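Local coordinates for peptidase S9 prolyl oligopeptidase catalytic domain-containing protein (Pyrococcus horikoshii, PDB 4HXF), which acts as an acylaminoacyl peptidase, a self-compartmentalizing hexameric serine protease of the prolyl oligopeptidase family that joins a beta-propeller to an alpha/beta-hydrolase domain, at residues I260-A265 against F279-V284; P322-L327 against L335-G340; G365-P370 against R450-A455. One frame throughout, in Å; residues are numbered along the deposited sequence.

In the fold
Contacts 1 and 2 lie in separate four-stranded blades of the beta-propeller, their centres 23 Å apart, while contact 3 belongs to the alpha/beta-hydrolase domain. The propeller and the catalytic domain meet beside contact 1: the indole of Trp-366 packs on the hairpin turn there, with Trp-366 CZ2 4.1 Å from Glu-281 O, although the centres of contacts 1 and 3 are 26 Å apart. The side chain of Glu-263 in contact 1 is about 10 Å from the bound inhibitor, whose pocket includes Ser-466 and His-578. Contact 2 touches neither of the others, its nearest atoms being about 11 Å from contact 1 and about 13 Å from contact 3.

Contact 1. Residues I260-A265 against F279-V284; sequences IDREVA and FEEGSV. With MG (magnesium ion), chain D.
Segments 260-265 and 279-284 are linked by one direct backbone bond, Phe-279 N to Glu-263 O (3.0 Å, N-H...O 168°), whereas the return link from Glu-263 N to Phe-279 O runs through a water, so the antiparallel pair is already opening. Beyond it the chain reverses through a type I' turn, Glu-280 to Ser-283. Its second residue, Glu-281, sends OE2 back to Arg-262, whose chain turns back about its CB-CG bond and presents its NE edge side-on. Both NE (2.8 Å) and NH2 (2.9 Å) of Arg-262 hold that single oxygen, Glu-281 OE2, which lies in the guanidinium plane; the carboxylate is turned 69° from it. Arg-262 NH1 bonds to Asp-261 O (2.8 Å), which fixes the remaining end of the group. The Glu-263 side chain and the Phe-279 ring run side by side in the same direction, and CE1 of Phe-279 comes obliquely to within 3.5 Å of Ala-265 CB. With CG anti to the backbone N (chi1 180°) and the chain extended, Glu-263 puts OE2 on a magnesium ion at 2.1 Å. Its other oxygen, OE1, receives a hydrogen bond from a metal-bound water (2.6 Å) and another from Asn-419 of the catalytic domain. Asp-244 OD2 and four waters complete six ligands, making this a largely hydrated magnesium site at the mouth of a propeller-blade hairpin facing the hydrolase domain.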
loop_
_atom_site.group_PDB
_atom_site.type_symbol
_atom_site.label_atom_id
_atom_site.label_comp_id
_atom_site.label_asym_id
_atom_site.label_seq_id
_atom_site.Cartn_x
_atom_site.Cartn_y
_atom_site.Cartn_z
ATOM N N ILE A 260 -59.989 -9.431 -18.727
ATOM C CA ILE A 260 -58.902 -10.310 -19.180
ATOM C C ILE A 260 -58.388 -10.979 -17.904
ATOM O O ILE A 260 -57.931 -10.283 -16.973
ATOM C CB ILE A 260 -57.773 -9.541 -19.859
ATOM C CG1 ILE A 260 -58.279 -9.030 -21.239
ATOM C CG2 ILE A 260 -56.572 -10.445 -20.018
ATOM C CD1 ILE A 260 -57.304 -8.066 -21.921
ATOM N N ASP A 261 -58.560 -12.283 -17.819
ATOM C CA ASP A 261 -58.211 -13.045 -16.588
ATOM C C ASP A 261 -56.748 -13.589 -16.678
ATOM O O ASP A 261 -56.511 -14.818 -16.661
ATOM C CB ASP A 261 -59.188 -14.208 -16.343
ATOM C CG ASP A 261 -58.995 -14.918 -15.014
ATOM O OD1 ASP A 261 -58.317 -14.417 -14.140
ATOM O OD2 ASP A 261 -59.625 -15.985 -14.916
ATOM N N ARG A 262 -55.832 -12.657 -16.809
ATOM C CA ARG A 262 -54.382 -12.940 -16.865
ATOM C C ARG A 262 -53.675 -11.830 -16.059
ATOM O O ARG A 262 -54.168 -10.694 -15.829
ATOM C CB ARG A 262 -53.931 -12.962 -18.298
ATOM C CG ARG A 262 -54.491 -14.117 -19.082
ATOM C CD ARG A 262 -53.949 -15.470 -18.653
ATOM N NE ARG A 262 -54.394 -16.507 -19.559
ATOM C CZ ARG A 262 -55.519 -17.223 -19.425
ATOM N NH1 ARG A 262 -56.406 -16.898 -18.480
ATOM N NH2 ARG A 262 -55.792 -18.173 -20.304
ATOM N N GLU A 263 -52.492 -12.165 -15.559
ATOM C CA GLU A 263 -51.740 -11.221 -14.729
ATOM C C GLU A 263 -50.821 -10.321 -15.602
ATOM O O GLU A 263 -50.115 -10.819 -16.509
ATOM C CB GLU A 263 -50.916 -11.980 -13.750
ATOM C CG GLU A 263 -50.093 -11.023 -12.853
ATOM C CD GLU A 263 -49.589 -11.688 -11.586
ATOM O OE1 GLU A 263 -48.751 -12.585 -11.628
ATOM O OE2 GLU A 263 -50.038 -11.186 -10.538
ATOM N N VAL A 264 -50.745 -9.045 -15.280
ATOM C CA VAL A 264 -49.797 -8.078 -15.869
ATOM C C VAL A 264 -48.418 -8.280 -15.254
ATOM O O VAL A 264 -48.205 -8.353 -14.037
ATOM C CB VAL A 264 -50.282 -6.589 -15.728
ATOM C CG1 VAL A 264 -49.207 -5.593 -16.271
ATOM C CG2 VAL A 264 -51.647 -6.353 -16.412
ATOM N N ALA A 265 -47.430 -8.389 -16.173
ATOM C CA ALA A 265 -46.047 -8.514 -15.772
ATOM C C ALA A 265 -45.420 -7.112 -15.591
ATOM O O ALA A 265 -44.773 -6.919 -14.548
ATOM C CB ALA A 265 -45.213 -9.366 -16.776
ATOM N N PHE A 279 -48.696 -12.484 -18.604
ATOM C CA PHE A 279 -48.256 -13.878 -18.467
ATOM C C PHE A 279 -49.353 -14.746 -19.079
ATOM O O PHE A 279 -50.532 -14.765 -18.645
ATOM C CB PHE A 279 -48.073 -14.284 -17.029
ATOM C CG PHE A 279 -46.967 -13.644 -16.302
ATOM C CD1 PHE A 279 -47.240 -12.563 -15.492
ATOM C CD2 PHE A 279 -45.682 -14.176 -16.284
ATOM C CE1 PHE A 279 -46.315 -11.960 -14.699
ATOM C CE2 PHE A 279 -44.707 -13.529 -15.515
ATOM C CZ PHE A 279 -45.024 -12.387 -14.749
ATOM N N GLU A 280 -49.018 -15.468 -20.141
ATOM C CA GLU A 280 -50.005 -16.233 -20.899
ATOM C C GLU A 280 -49.433 -17.614 -21.351
ATOM O O GLU A 280 -48.687 -17.667 -22.335
ATOM C CB GLU A 280 -50.461 -15.508 -22.153
ATOM C CG GLU A 280 -51.211 -14.206 -21.931
ATOM C CD GLU A 280 -51.718 -13.595 -23.196
ATOM O OE1 GLU A 280 -51.002 -12.912 -23.861
ATOM O OE2 GLU A 280 -52.861 -13.860 -23.524
ATOM N N GLU A 281 -49.832 -18.666 -20.676
ATOM C CA GLU A 281 -49.582 -20.073 -21.027
ATOM C C GLU A 281 -48.177 -20.317 -21.537
ATOM O O GLU A 281 -47.938 -20.903 -22.602
ATOM C CB GLU A 281 -50.618 -20.505 -22.089
ATOM C CG GLU A 281 -52.056 -20.144 -21.724
ATOM C CD GLU A 281 -52.483 -18.754 -22.275
ATOM O OE1 GLU A 281 -52.081 -18.445 -23.383
ATOM O OE2 GLU A 281 -53.149 -17.927 -21.578
ATOM N N GLY A 282 -47.239 -19.835 -20.751
ATOM C CA GLY A 282 -45.802 -19.990 -21.052
ATOM C C GLY A 282 -45.083 -18.858 -21.739
ATOM O O GLY A 282 -43.867 -18.864 -21.757
ATOM N N SER A 283 -45.800 -17.896 -22.274
ATOM C CA SER A 283 -45.269 -16.730 -22.947
ATOM C C SER A 283 -45.457 -15.515 -22.021
ATOM O O SER A 283 -46.373 -15.490 -21.124
ATOM C CB SER A 283 -46.042 -16.530 -24.250
ATOM O OG SER A 283 -45.793 -17.625 -25.126
ATOM N N VAL A 284 -44.666 -14.477 -22.265
ATOM C CA VAL A 284 -44.927 -13.154 -21.708
ATOM C C VAL A 284 -45.076 -12.257 -22.959
ATOM O O VAL A 284 -44.091 -12.032 -23.665
ATOM C CB VAL A 284 -43.917 -12.653 -20.711
ATOM C CG1 VAL A 284 -44.135 -11.207 -20.330
ATOM C CG2 VAL A 284 -43.873 -13.587 -19.503
HETATM MG MG MG D . -48.815 -10.756 -8.863
HETATM O O HOH W 1 -51.640 -14.794 -16.045
HETATM O O HOH W 2 -47.722 -12.468 -9.262
HETATM O O HOH W 3 -50.113 -11.832 -7.662
HETATM O O HOH W 4 -47.677 -10.383 -7.062
HETATM O O HOH W 5 -47.421 -9.627 -10.100
#

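Contact 2. Residues P322-L327 against L335-G340; sequences PAELYL and LTDYNG
Glu-324 OE2 is gripped by two donors from the 335-340 loop: Thr-336 OG1 on its anti lone pair at 2.7 Å, and Tyr-338 N at 2.9 Å on the syn side, 30° out of the carboxylate plane. The partner oxygen, Glu-324 OE1, takes Asn-339 N on its syn lone pair (3.0 Å) and a water that also meets Pro-322 O and Asn-339 ND2; Asn-339 OD1 bonds to Ala-15 N. With CD swung to one side of the chain (chi2 -74°), the carboxylate folds over the loop backbone, where these bonds fix its rotation. Arg-321 forms salt bridges to both Glu-324 and Asp-337, probably offsetting the repulsion between these two carboxylates. The threonine hydroxyl works as a relay, since while donating to Glu-324 it accepts the almost straight bond from Leu-325 N (3.0 Å, 177°). With an alanine here instead of Glu-324, the amides of Tyr-338 and Asn-339 would probably lack their acceptor, and the Thr-336 hydroxyl would keep only the bond from Leu-325 N. One residue further, Leu-325 O accepts from both Leu-335 N (2.8 Å) and Thr-336 N (3.2 Å), which approach from the same face of the carbonyl in the manner of a classic beta bulge. Leu-335 lays CD1 against Leu-327 CB at 3.7 Å and near Leu-325 CD2. A second subunit also reaches the loop, its Arg-116 bonding to Asp-337 O. Leu-325, Thr-336 and Tyr-338 also pack on strands 16-23 and 26-35, so the arrangement joins the last propeller blade to the first, where the ring closes.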
loop_
_atom_site.group_PDB
_atom_site.type_symbol
_atom_site.label_atom_id
_atom_site.label_comp_id
_atom_site.label_asym_id
_atom_site.label_seq_id
_atom_site.Cartn_x
_atom_site.Cartn_y
_atom_site.Cartn_z
ATOM N N PRO A 322 -31.092 -15.976 -25.517
ATOM C CA PRO A 322 -31.209 -14.812 -24.629
ATOM C C PRO A 322 -31.772 -13.646 -25.353
ATOM O O PRO A 322 -31.739 -13.546 -26.588
ATOM C CB PRO A 322 -29.759 -14.530 -24.187
ATOM C CG PRO A 322 -29.018 -15.879 -24.365
ATOM C CD PRO A 322 -29.690 -16.491 -25.590
ATOM N N ALA A 323 -32.215 -12.667 -24.565
ATOM C CA ALA A 323 -32.886 -11.482 -25.079
ATOM C C ALA A 323 -32.059 -10.762 -26.123
ATOM O O ALA A 323 -30.850 -10.580 -26.009
ATOM C CB ALA A 323 -33.208 -10.451 -23.943
ATOM N N GLU A 324 -32.772 -10.291 -27.128
ATOM C CA GLU A 324 -32.269 -9.317 -28.074
ATOM C C GLU A 324 -33.286 -8.193 -28.141
ATOM O O GLU A 324 -34.444 -8.354 -27.801
ATOM C CB GLU A 324 -32.030 -9.911 -29.505
ATOM C CG GLU A 324 -31.013 -11.026 -29.612
ATOM C CD GLU A 324 -29.549 -10.618 -29.498
ATOM O OE1 GLU A 324 -28.710 -11.541 -29.368
ATOM O OE2 GLU A 324 -29.207 -9.386 -29.575
ATOM N N LEU A 325 -32.910 -7.070 -28.749
ATOM C CA LEU A 325 -33.775 -5.886 -28.837
ATOM C C LEU A 325 -34.457 -5.852 -30.166
ATOM O O LEU A 325 -33.884 -6.226 -31.238
ATOM C CB LEU A 325 -32.986 -4.571 -28.650
ATOM C CG LEU A 325 -33.737 -3.248 -28.388
ATOM C CD1 LEU A 325 -34.425 -3.254 -27.007
ATOM C CD2 LEU A 325 -32.673 -2.119 -28.574
ATOM N N TYR A 326 -35.695 -5.435 -30.069
ATOM C CA TYR A 326 -36.586 -5.245 -31.199
ATOM C C TYR A 326 -37.347 -3.906 -31.184
ATOM O O TYR A 326 -37.460 -3.199 -30.176
ATOM C CB TYR A 326 -37.689 -6.340 -31.125
ATOM C CG TYR A 326 -37.186 -7.745 -31.307
ATOM C CD1 TYR A 326 -36.459 -8.369 -30.288
ATOM C CD2 TYR A 326 -37.317 -8.405 -32.503
ATOM C CE1 TYR A 326 -35.934 -9.626 -30.474
ATOM C CE2 TYR A 326 -36.788 -9.686 -32.716
ATOM C CZ TYR A 326 -36.119 -10.296 -31.688
ATOM O OH TYR A 326 -35.568 -11.533 -31.892
ATOM N N LEU A 327 -37.732 -3.500 -32.355
ATOM C CA LEU A 327 -38.510 -2.247 -32.539
ATOM C C LEU A 327 -39.861 -2.656 -33.217
ATOM O O LEU A 327 -39.919 -3.564 -34.025
ATOM C CB LEU A 327 -37.702 -1.260 -33.404
ATOM C CG LEU A 327 -38.340 -0.047 -34.119
ATOM C CD1 LEU A 327 -38.676 1.117 -33.216
ATOM C CD2 LEU A 327 -37.363 0.488 -35.161
ATOM N N LEU A 335 -33.537 -5.415 -33.913
ATOM C CA LEU A 335 -32.555 -4.347 -33.883
ATOM C C LEU A 335 -31.191 -4.934 -33.592
ATOM O O LEU A 335 -30.209 -4.358 -34.058
ATOM C CB LEU A 335 -32.807 -3.190 -32.846
ATOM C CG LEU A 335 -34.138 -2.474 -33.186
ATOM C CD1 LEU A 335 -34.275 -1.380 -32.134
ATOM C CD2 LEU A 335 -33.962 -1.954 -34.616
ATOM N N THR A 336 -31.085 -5.914 -32.694
ATOM C CA THR A 336 -29.707 -6.343 -32.246
ATOM C C THR A 336 -29.576 -7.833 -32.567
ATOM O O THR A 336 -30.567 -8.601 -32.586
ATOM C CB THR A 336 -29.380 -6.066 -30.799
ATOM O OG1 THR A 336 -30.164 -6.899 -29.918
ATOM C CG2 THR A 336 -29.541 -4.619 -30.360
ATOM N N ASP A 337 -28.323 -8.304 -32.658
ATOM C CA ASP A 337 -28.047 -9.670 -32.843
ATOM C C ASP A 337 -26.720 -10.038 -32.097
ATOM O O ASP A 337 -25.772 -10.588 -32.671
ATOM C CB ASP A 337 -27.887 -10.043 -34.304
ATOM C CG ASP A 337 -27.914 -11.541 -34.523
ATOM O OD1 ASP A 337 -28.464 -12.280 -33.698
ATOM O OD2 ASP A 337 -27.358 -11.963 -35.559
ATOM N N TYR A 338 -26.649 -9.638 -30.835
ATOM C CA TYR A 338 -25.416 -9.806 -30.046
ATOM C C TYR A 338 -24.909 -11.215 -29.978
ATOM O O TYR A 338 -23.710 -11.422 -30.124
ATOM C CB TYR A 338 -25.555 -9.302 -28.610
ATOM C CG TYR A 338 -25.422 -7.807 -28.473
ATOM C CD1 TYR A 338 -26.499 -6.969 -28.627
ATOM C CD2 TYR A 338 -24.189 -7.224 -28.319
ATOM C CE1 TYR A 338 -26.408 -5.596 -28.533
ATOM C CE2 TYR A 338 -24.068 -5.837 -28.303
ATOM C CZ TYR A 338 -25.173 -5.041 -28.356
ATOM O OH TYR A 338 -25.026 -3.697 -28.326
ATOM N N ASN A 339 -25.818 -12.207 -29.849
ATOM C CA ASN A 339 -25.406 -13.599 -29.693
ATOM C C ASN A 339 -25.477 -14.450 -30.952
ATOM O O ASN A 339 -25.360 -15.651 -30.914
ATOM C CB ASN A 339 -26.129 -14.268 -28.518
ATOM C CG ASN A 339 -25.843 -13.585 -27.179
ATOM O OD1 ASN A 339 -24.699 -13.430 -26.855
ATOM N ND2 ASN A 339 -26.894 -13.157 -26.462
ATOM N N GLY A 340 -25.735 -13.740 -32.066
ATOM C CA GLY A 340 -25.913 -14.413 -33.353
ATOM C C GLY A 340 -24.725 -15.224 -33.800
ATOM O O GLY A 340 -24.903 -16.322 -34.371
HETATM O O HOH W 6 -29.428 -13.761 -27.892
#

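Contact 3. Residues G365-P370 against R450-A455; sequences GWYIKP and RLEPQA. With HEZ (hexane-1,6-diol), chain O.
Tyr-367 CG sits between the backbone N and the carbonyl carbon (chi1 72°) and the Glu-452 chain doubles back beyond CB, which together bring phenol and carboxylate into contact: Tyr-367 OH donates to the anti lone pair of Glu-452 OE1 at 2.6 Å. That oxygen sits at the ring edge, while Glu-452 CG lies 3.4 Å from Tyr-367 CE2; ring and carboxylate planes are 57° apart. The second oxygen of Glu-452, OE2, is hydrogen-bonded to Tyr-409 OH of the adjoining strand, so each oxygen of the buried carboxylate has a tyrosine hydroxyl as partner. Leu-451 CD1 touches the tyrosine ring obliquely, and Phe-448 meets that ring edge-to-face. Lys-369 reaches across fully extended, and its NZ bonds to Gln-454 OE1 (2.7 Å), tilted 26° from the amide carbonyl plane. Its salt bridge to Glu-452 is long, with NZ 3.8 Å from OE2. A hexane-1,6-diol, probably from the crystallisation liquor, fills in between: its O1 accepts from Lys-369 NZ (2.9 Å) and donates to Glu-452 OE1 (2.6 Å), and its O6 takes the backbone N-H of Lys-369. The contact joins the type I turn 452-455, which follows helix 436-451, to the end of strand 361-368 near one edge of the central sheet of the alpha/beta-hydrolase fold.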
loop_
_atom_site.group_PDB
_atom_site.type_symbol
_atom_site.label_atom_id
_atom_site.label_comp_id
_atom_site.label_asym_id
_atom_site.label_seq_id
_atom_site.Cartn_x
_atom_site.Cartn_y
_atom_site.Cartn_z
ATOM N N GLY A 365 -47.458 -29.037 -20.912
ATOM C CA GLY A 365 -46.107 -29.557 -20.631
ATOM C C GLY A 365 -45.259 -29.282 -21.859
ATOM O O GLY A 365 -45.714 -28.931 -22.969
ATOM N N TRP A 366 -43.968 -29.340 -21.618
ATOM C CA TRP A 366 -42.945 -29.342 -22.667
ATOM C C TRP A 366 -41.846 -30.379 -22.448
ATOM O O TRP A 366 -41.572 -30.747 -21.304
ATOM C CB TRP A 366 -42.236 -27.975 -22.818
ATOM C CG TRP A 366 -43.144 -26.804 -23.152
ATOM C CD1 TRP A 366 -43.354 -26.248 -24.377
ATOM C CD2 TRP A 366 -43.994 -26.042 -22.240
ATOM N NE1 TRP A 366 -44.314 -25.243 -24.337
ATOM C CE2 TRP A 366 -44.701 -25.057 -23.055
ATOM C CE3 TRP A 366 -44.266 -26.098 -20.875
ATOM C CZ2 TRP A 366 -45.581 -24.198 -22.519
ATOM C CZ3 TRP A 366 -45.191 -25.186 -20.335
ATOM C CH2 TRP A 366 -45.791 -24.272 -21.120
ATOM N N TYR A 367 -41.224 -30.804 -23.553
ATOM C CA TYR A 367 -40.013 -31.584 -23.390
ATOM C C TYR A 367 -39.029 -31.354 -24.463
ATOM O O TYR A 367 -39.369 -30.841 -25.524
ATOM C CB TYR A 367 -40.388 -33.067 -23.338
ATOM C CG TYR A 367 -40.831 -33.693 -24.612
ATOM C CD1 TYR A 367 -42.214 -33.789 -24.914
ATOM C CD2 TYR A 367 -39.951 -34.322 -25.472
ATOM C CE1 TYR A 367 -42.647 -34.393 -26.039
ATOM C CE2 TYR A 367 -40.444 -34.955 -26.596
ATOM C CZ TYR A 367 -41.786 -34.997 -26.847
ATOM O OH TYR A 367 -42.237 -35.702 -27.966
ATOM N N ILE A 368 -37.769 -31.634 -24.129
ATOM C CA ILE A 368 -36.679 -31.573 -25.090
ATOM C C ILE A 368 -36.097 -32.949 -25.227
ATOM O O ILE A 368 -35.805 -33.629 -24.257
ATOM C CB ILE A 368 -35.553 -30.615 -24.650
ATOM C CG1 ILE A 368 -36.031 -29.157 -24.575
ATOM C CG2 ILE A 368 -34.335 -30.766 -25.549
ATOM C CD1 ILE A 368 -35.168 -28.221 -23.743
ATOM N N LYS A 369 -35.939 -33.358 -26.476
ATOM C CA LYS A 369 -35.373 -34.686 -26.837
ATOM C C LYS A 369 -33.897 -34.504 -27.283
ATOM O O LYS A 369 -33.572 -33.610 -28.104
ATOM C CB LYS A 369 -36.181 -35.358 -27.941
ATOM C CG LYS A 369 -35.613 -36.720 -28.276
ATOM C CD LYS A 369 -36.387 -37.277 -29.464
ATOM C CE LYS A 369 -36.077 -38.742 -29.740
ATOM N NZ LYS A 369 -36.844 -39.419 -30.891
ATOM N N PRO A 370 -32.967 -35.223 -26.598
ATOM C CA PRO A 370 -31.556 -35.131 -26.950
ATOM C C PRO A 370 -31.262 -35.905 -28.223
ATOM O O PRO A 370 -32.121 -36.620 -28.749
ATOM C CB PRO A 370 -30.889 -35.800 -25.740
ATOM C CG PRO A 370 -31.827 -36.886 -25.410
ATOM C CD PRO A 370 -33.177 -36.223 -25.530
ATOM N N ARG A 450 -45.305 -41.727 -22.569
ATOM C CA ARG A 450 -46.138 -42.255 -23.613
ATOM C C ARG A 450 -45.753 -41.722 -24.974
ATOM O O ARG A 450 -45.651 -42.494 -25.977
ATOM C CB ARG A 450 -47.601 -42.037 -23.256
ATOM C CG ARG A 450 -48.535 -42.858 -24.170
ATOM C CD ARG A 450 -50.006 -42.435 -24.031
ATOM N NE ARG A 450 -50.289 -41.110 -24.626
ATOM C CZ ARG A 450 -50.393 -40.828 -25.920
ATOM N NH1 ARG A 450 -50.303 -41.803 -26.858
ATOM N NH2 ARG A 450 -50.644 -39.551 -26.293
ATOM N N LEU A 451 -45.525 -40.427 -25.042
ATOM C CA LEU A 451 -45.108 -39.754 -26.258
ATOM C C LEU A 451 -43.666 -40.162 -26.708
ATOM O O LEU A 451 -43.349 -40.169 -27.913
ATOM C CB LEU A 451 -45.206 -38.233 -26.109
ATOM C CG LEU A 451 -46.648 -37.636 -25.946
ATOM C CD1 LEU A 451 -46.522 -36.144 -25.503
ATOM C CD2 LEU A 451 -47.452 -37.770 -27.254
ATOM N N GLU A 452 -42.808 -40.539 -25.762
ATOM C CA GLU A 452 -41.378 -40.762 -26.038
ATOM C C GLU A 452 -40.935 -42.119 -25.455
ATOM O O GLU A 452 -40.329 -42.213 -24.351
ATOM C CB GLU A 452 -40.543 -39.601 -25.478
ATOM C CG GLU A 452 -40.774 -38.285 -26.278
ATOM C CD GLU A 452 -40.121 -38.327 -27.655
ATOM O OE1 GLU A 452 -40.571 -37.612 -28.594
ATOM O OE2 GLU A 452 -39.115 -39.074 -27.859
ATOM N N PRO A 453 -41.143 -43.149 -26.248
ATOM C CA PRO A 453 -40.669 -44.446 -25.744
ATOM C C PRO A 453 -39.181 -44.571 -25.633
ATOM O O PRO A 453 -38.727 -45.454 -24.930
ATOM C CB PRO A 453 -41.161 -45.479 -26.777
ATOM C CG PRO A 453 -41.908 -44.731 -27.776
ATOM C CD PRO A 453 -42.056 -43.273 -27.396
ATOM N N GLN A 454 -38.426 -43.691 -26.273
ATOM C CA GLN A 454 -36.962 -43.710 -26.049
ATOM C C GLN A 454 -36.511 -43.088 -24.698
ATOM O O GLN A 454 -35.331 -43.123 -24.377
ATOM C CB GLN A 454 -36.315 -42.984 -27.192
ATOM C CG GLN A 454 -36.407 -43.716 -28.508
ATOM C CD GLN A 454 -36.010 -42.805 -29.642
ATOM O OE1 GLN A 454 -36.840 -41.973 -30.067
ATOM N NE2 GLN A 454 -34.751 -42.878 -30.068
ATOM N N ALA A 455 -37.429 -42.521 -23.935
ATOM C CA ALA A 455 -37.209 -41.967 -22.619
ATOM C C ALA A 455 -37.133 -43.178 -21.678
ATOM O O ALA A 455 -37.992 -44.043 -21.722
ATOM C CB ALA A 455 -38.342 -40.987 -22.238
HETATM O O1 HEZ O . -39.572 -38.457 -30.870
HETATM C C1 HEZ O . -39.631 -37.446 -31.929
HETATM C C2 HEZ O . -40.012 -35.997 -31.565
HETATM C C3 HEZ O . -38.982 -35.153 -30.799
HETATM C C4 HEZ O . -39.429 -33.745 -30.484
HETATM C C5 HEZ O . -38.268 -32.778 -30.347
HETATM C C6 HEZ O . -38.089 -32.132 -28.956
HETATM O O6 HEZ O . -36.686 -31.721 -28.785
HETATM O O HOH W 7 -33.968 -40.763 -32.113
#